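PDB 1Y63: Lmaj004144AAA protein from Leishmania major, which probably transfers phosphate between nucleoside triphosphates and monophosphates as an AK6-type adenylate kinase, and probably also hydrolyses ATP during maturation of the small ribosomal subunit. Local coordinates for residues Q38-G43 against G84-D89; R71-M76 against E94-R99. All coordinates share one frame; numbering follows the deposited sequence.

Contact 1 (Q38-G43 against G84-D89). With MN (manganese (II) ion), chain C.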
# COMPACT_ATOMS: atom_id res chain seq x y z
N GLN A 38 12.21 -4.79 3.35
CA GLN A 38 11.62 -4.56 4.67
C GLN A 38 10.22 -4.01 4.46
O GLN A 38 10.04 -3.04 3.71
CB GLN A 38 12.43 -3.52 5.46
CG GLN A 38 11.79 -3.07 6.80
CD GLN A 38 12.44 -1.80 7.39
OE1 GLN A 38 13.49 -1.37 6.95
NE2 GLN A 38 11.77 -1.19 8.37
N HIS A 39 9.26 -4.60 5.16
CA HIS A 39 7.87 -4.21 5.11
C HIS A 39 7.57 -3.15 6.15
O HIS A 39 7.89 -3.32 7.33
CB HIS A 39 7.00 -5.45 5.38
CG HIS A 39 5.54 -5.18 5.60
ND1 HIS A 39 4.80 -5.85 6.55
CD2 HIS A 39 4.67 -4.39 4.93
CE1 HIS A 39 3.54 -5.47 6.48
NE2 HIS A 39 3.43 -4.58 5.51
N LEU A 40 6.97 -2.06 5.71
CA LEU A 40 6.49 -1.00 6.62
C LEU A 40 4.97 -1.02 6.53
O LEU A 40 4.39 -0.69 5.48
CB LEU A 40 6.97 0.39 6.22
CG LEU A 40 8.42 0.81 6.36
CD1 LEU A 40 9.30 0.22 5.27
CD2 LEU A 40 8.46 2.32 6.30
N GLU A 41 4.32 -1.48 7.59
CA GLU A 41 2.87 -1.51 7.67
C GLU A 41 2.42 -0.18 8.25
O GLU A 41 2.38 -0.00 9.45
CB GLU A 41 2.42 -2.74 8.51
CG GLU A 41 0.94 -3.08 8.45
CD GLU A 41 0.58 -4.49 8.97
OE1 GLU A 41 1.47 -5.37 9.14
OE2 GLU A 41 -0.61 -4.71 9.24
N VAL A 42 2.08 0.76 7.38
CA VAL A 42 1.85 2.14 7.82
C VAL A 42 0.69 2.28 8.81
O VAL A 42 0.76 3.11 9.73
CB VAL A 42 1.68 3.04 6.58
CG1 VAL A 42 1.34 4.47 6.98
CG2 VAL A 42 2.94 2.98 5.76
N GLY A 43 -0.36 1.48 8.64
CA GLY A 43 -1.46 1.53 9.61
C GLY A 43 -1.01 1.25 11.05
O GLY A 43 -1.53 1.84 12.02
N GLY A 84 18.93 -0.51 1.64
CA GLY A 84 18.05 -1.67 1.57
C GLY A 84 16.79 -1.27 0.82
O GLY A 84 16.62 -0.09 0.50
N ASN A 85 15.93 -2.24 0.57
CA ASN A 85 14.69 -2.03 -0.17
C ASN A 85 13.52 -2.06 0.79
O ASN A 85 13.59 -2.68 1.86
CB ASN A 85 14.55 -3.09 -1.25
CG ASN A 85 15.80 -3.23 -2.10
OD1 ASN A 85 16.41 -2.24 -2.51
ND2 ASN A 85 16.22 -4.49 -2.36
N HIS A 86 12.49 -1.30 0.47
CA HIS A 86 11.35 -1.16 1.36
C HIS A 86 10.06 -1.37 0.60
O HIS A 86 9.91 -0.87 -0.52
CB HIS A 86 11.35 0.22 2.05
CG HIS A 86 12.68 0.54 2.69
ND1 HIS A 86 13.66 1.26 2.05
CD2 HIS A 86 13.19 0.21 3.90
CE1 HIS A 86 14.73 1.33 2.82
NE2 HIS A 86 14.47 0.71 3.96
N VAL A 87 9.15 -2.10 1.22
CA VAL A 87 7.80 -2.28 0.67
C VAL A 87 6.82 -1.68 1.67
O VAL A 87 6.67 -2.15 2.80
CB VAL A 87 7.47 -3.75 0.28
CG1 VAL A 87 7.68 -4.75 1.43
CG2 VAL A 87 6.05 -3.85 -0.30
N VAL A 88 6.22 -0.58 1.26
CA VAL A 88 5.32 0.17 2.13
C VAL A 88 3.89 -0.25 1.79
O VAL A 88 3.56 -0.46 0.62
CB VAL A 88 5.48 1.67 1.89
CG1 VAL A 88 4.50 2.46 2.73
CG2 VAL A 88 6.89 2.09 2.25
N ASP A 89 3.08 -0.36 2.83
CA ASP A 89 1.75 -0.95 2.75
C ASP A 89 0.77 0.04 3.38
O ASP A 89 0.86 0.28 4.58
CB ASP A 89 1.87 -2.28 3.52
CG ASP A 89 0.60 -2.82 4.04
OD1 ASP A 89 -0.48 -2.38 3.66
OD2 ASP A 89 0.72 -3.80 4.82
MN MN C . 5.56 -7.03 8.37
O HOH W 1 6.82 -5.27 9.11
O HOH W 2 3.97 -6.11 9.57
O HOH W 3 -0.77 -0.61 6.75
O HOH W 4 6.14 -8.07 10.24
O HOH W 5 7.22 -7.96 7.65
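Gln38 to Glu41 pair in parallel with His86 to Asp89, two neighbouring strands of the P-loop kinase sheet whose short axes come within 4.7 Å at an angle of 25°. The backbone ladder alternates as a parallel pair should: Gln38 N reaches Asn85 O, Gln38 O takes Val87 N, Leu40 N reaches Val87 O, and Leu40 O takes Asp89 N. It runs on into the start of helix 42-48, where Val42 N bonds Asp89 O at 3.1 Å. Strand 12-16 pairs with the other side of strand 85-89.

His39 and Asp89 share a face of the sheet with Glu41 and Val87. The imidazole is gripped at both nitrogens. His39 ND1 binds a manganese ion at 2.3 Å, a site completed by four waters and Glu28, while His39 NE2 donates to Asp89 OD2 at 2.9 Å. Ring and carboxylate lie 13° from coplanar, and OD2 uses its anti lone pair. The same oxygen also bonds Thr24 of the P-loop, which ties this strand end to the nucleotide site. The ring gets there because chi1 of His39 (170°) turns CG away from the backbone N. Glu41 OE1 accepts from a manganese-bound water.

On the opposite face, with Gln38, Leu40, His86 and Val88, Leu40 CD1 sits 3.8 Å from His86 CB. Gln38 OE1 comes to the edge of the His86 imidazole, 3.4 Å from His86 CD2; ND1 of that ring bonds Asn12, and NE2 binds another manganese ion, shared with Ser82. Past the strand end, Val42 CG2 presses on Val88 CG1 at 3.4 Å, tighter than usual for two methyls.

Contact 2 (R71-M76 against E94-R99). With NA (sodium ion), chain O; MN (manganese (II) ion), chain F.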
# COMPACT_ATOMS: atom_id res chain seq x y z
N ARG A 71 3.70 14.43 10.67
CA ARG A 71 4.43 13.64 11.67
C ARG A 71 4.73 12.24 11.19
O ARG A 71 5.83 11.72 11.47
CB ARG A 71 3.67 13.60 13.00
CG ARG A 71 3.73 14.90 13.74
CD ARG A 71 2.65 15.04 14.81
NE ARG A 71 2.44 16.44 15.17
CZ ARG A 71 1.31 16.95 15.67
NH1 ARG A 71 0.24 16.19 15.88
NH2 ARG A 71 1.26 18.24 15.96
N LEU A 72 3.76 11.62 10.51
CA LEU A 72 3.99 10.30 9.91
C LEU A 72 5.14 10.37 8.91
O LEU A 72 6.02 9.52 8.89
CB LEU A 72 2.72 9.77 9.23
CG LEU A 72 2.89 8.50 8.40
CD1 LEU A 72 3.31 7.32 9.24
CD2 LEU A 72 1.62 8.19 7.64
N LEU A 73 5.11 11.36 8.02
CA LEU A 73 6.16 11.49 7.02
C LEU A 73 7.53 11.72 7.63
O LEU A 73 8.52 11.14 7.18
CB LEU A 73 5.82 12.60 6.02
CG LEU A 73 4.52 12.45 5.21
CD1 LEU A 73 4.41 13.62 4.26
CD2 LEU A 73 4.38 11.18 4.45
N ASP A 74 7.61 12.53 8.68
CA ASP A 74 8.88 12.76 9.33
C ASP A 74 9.42 11.47 9.95
O ASP A 74 10.64 11.23 9.95
CB ASP A 74 8.76 13.84 10.43
CG ASP A 74 8.57 15.25 9.88
OD1 ASP A 74 8.80 15.49 8.68
OD2 ASP A 74 8.20 16.13 10.69
N PHE A 75 8.52 10.64 10.49
CA PHE A 75 8.87 9.35 11.07
C PHE A 75 9.39 8.40 10.00
O PHE A 75 10.40 7.69 10.20
CB PHE A 75 7.64 8.75 11.78
CG PHE A 75 7.94 7.50 12.55
CD1 PHE A 75 7.93 6.26 11.91
CD2 PHE A 75 8.20 7.57 13.92
CE1 PHE A 75 8.22 5.10 12.63
CE2 PHE A 75 8.47 6.39 14.65
CZ PHE A 75 8.48 5.17 14.00
N MET A 76 8.71 8.37 8.85
CA MET A 76 9.07 7.46 7.76
C MET A 76 10.31 7.88 6.97
O MET A 76 11.05 7.03 6.48
CB MET A 76 7.89 7.28 6.81
CG MET A 76 6.71 6.55 7.38
SD MET A 76 5.36 6.46 6.21
CE MET A 76 6.06 5.36 4.95
N GLU A 94 -1.61 9.54 -1.61
CA GLU A 94 -1.37 10.91 -2.03
C GLU A 94 -0.42 11.63 -1.08
O GLU A 94 0.35 12.50 -1.49
CB GLU A 94 -2.70 11.67 -2.14
CG GLU A 94 -2.60 13.17 -2.19
CD GLU A 94 -3.94 13.81 -2.39
OE1 GLU A 94 -4.85 13.59 -1.57
OE2 GLU A 94 -4.07 14.54 -3.40
N LEU A 95 -0.46 11.25 0.19
CA LEU A 95 0.32 11.92 1.20
C LEU A 95 1.82 11.77 1.05
O LEU A 95 2.57 12.64 1.50
CB LEU A 95 -0.10 11.48 2.58
CG LEU A 95 0.32 10.10 3.07
CD1 LEU A 95 0.12 9.99 4.57
CD2 LEU A 95 -0.44 9.01 2.38
N PHE A 96 2.28 10.71 0.42
CA PHE A 96 3.71 10.44 0.38
C PHE A 96 4.37 11.19 -0.78
O PHE A 96 3.76 11.37 -1.84
CB PHE A 96 4.00 8.96 0.17
CG PHE A 96 3.33 8.03 1.17
CD1 PHE A 96 3.52 8.18 2.53
CD2 PHE A 96 2.54 6.98 0.73
CE1 PHE A 96 2.94 7.30 3.42
CE2 PHE A 96 1.94 6.11 1.64
CZ PHE A 96 2.17 6.27 2.98
N PRO A 97 5.64 11.59 -0.59
CA PRO A 97 6.38 12.24 -1.66
C PRO A 97 6.73 11.25 -2.77
O PRO A 97 7.17 10.14 -2.50
CB PRO A 97 7.63 12.76 -0.98
CG PRO A 97 7.79 12.00 0.20
CD PRO A 97 6.45 11.48 0.63
N GLU A 98 6.58 11.69 -4.01
CA GLU A 98 6.97 10.90 -5.16
C GLU A 98 8.44 10.53 -5.13
O GLU A 98 8.82 9.49 -5.64
CB GLU A 98 6.64 11.62 -6.46
CG GLU A 98 5.19 11.73 -6.77
CD GLU A 98 4.97 12.37 -8.14
OE1 GLU A 98 5.41 11.77 -9.14
OE2 GLU A 98 4.38 13.47 -8.20
N ARG A 99 9.27 11.34 -4.49
CA ARG A 99 10.68 11.06 -4.32
C ARG A 99 10.97 9.66 -3.75
O ARG A 99 12.01 9.05 -4.07
CB ARG A 99 11.27 12.13 -3.37
CG ARG A 99 12.71 11.92 -2.96
CD ARG A 99 13.26 13.14 -2.28
NE ARG A 99 12.42 13.57 -1.17
CZ ARG A 99 12.49 13.08 0.06
NH1 ARG A 99 13.37 12.14 0.37
NH2 ARG A 99 11.65 13.51 0.98
NA NA O . -5.88 14.86 -4.96
MN MN F . 2.29 14.12 -7.46
O HOH W 6 2.56 14.15 -6.21
O HOH W 7 -6.18 12.94 -5.31
O HOH W 8 -7.08 13.95 -7.29
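Leu72 meets Leu95 through their methyls, CD2 to CD1 at 3.9 Å, the two side chains crossing at about a right angle. This opens a small apolar patch where helix 66-80 lies against the loop that leads from strand 85-89 to strand 103-108. One residue on, Leu73 turns toward the loop and touches three of its residues. Leu73 CD1 rests 3.5 Å from the carbonyl oxygen Leu95 O, and Leu73 CD2 comes to the edge of the Phe96 ring, near its plane, 3.7 Å from Phe96 CD1; Pro97 CD borders the same methyl. Further along, Met76 bends at its last torsion (chi3 68°), and its SD makes an oblique Met-aromatic contact with Phe96, 4.9 Å from the ring centroid and 62° off the normal.

From within the loop itself, Leu95 CD2 sits over the centre of one face of the Phe96 ring, 3.7 Å above its plane. Two acidic side chains of the loop turn to metals, Glu94 OE2 to sodium and Glu98 OE2 to manganese, whereas Arg99 forms a salt bridge with Glu77 of helix 66-80. Beside that bridge, the patch of Leu72, Leu73, Met76, Leu95, Phe96 and Pro97 is held by apolar packing and depends on close fit of shape.

Overall arrangement
Helix 66-80 joins the two contacts, whose centres lie 12 Å apart. It packs on the Leu40 and Val88 face of the sheet, and its Leu72 and Met76 serve both: Leu72 CD2 lies 3.8 Å from Val42 CG1, and Met76 CE lies 4.0 Å from Val88 CG1. Along the chain the segments alternate, so residues 71-76 fall between the paired strands and residues 94-99 follow them. Contact 1 borders the nucleotide site on its other face, with the Asp89 side chain about 5 Å from ADP at the nearest atoms. Contact 2 lies where helix 66-80 meets the loop before strand 103-108, and the Phe96 side chain remains about 13 Å from that ligand.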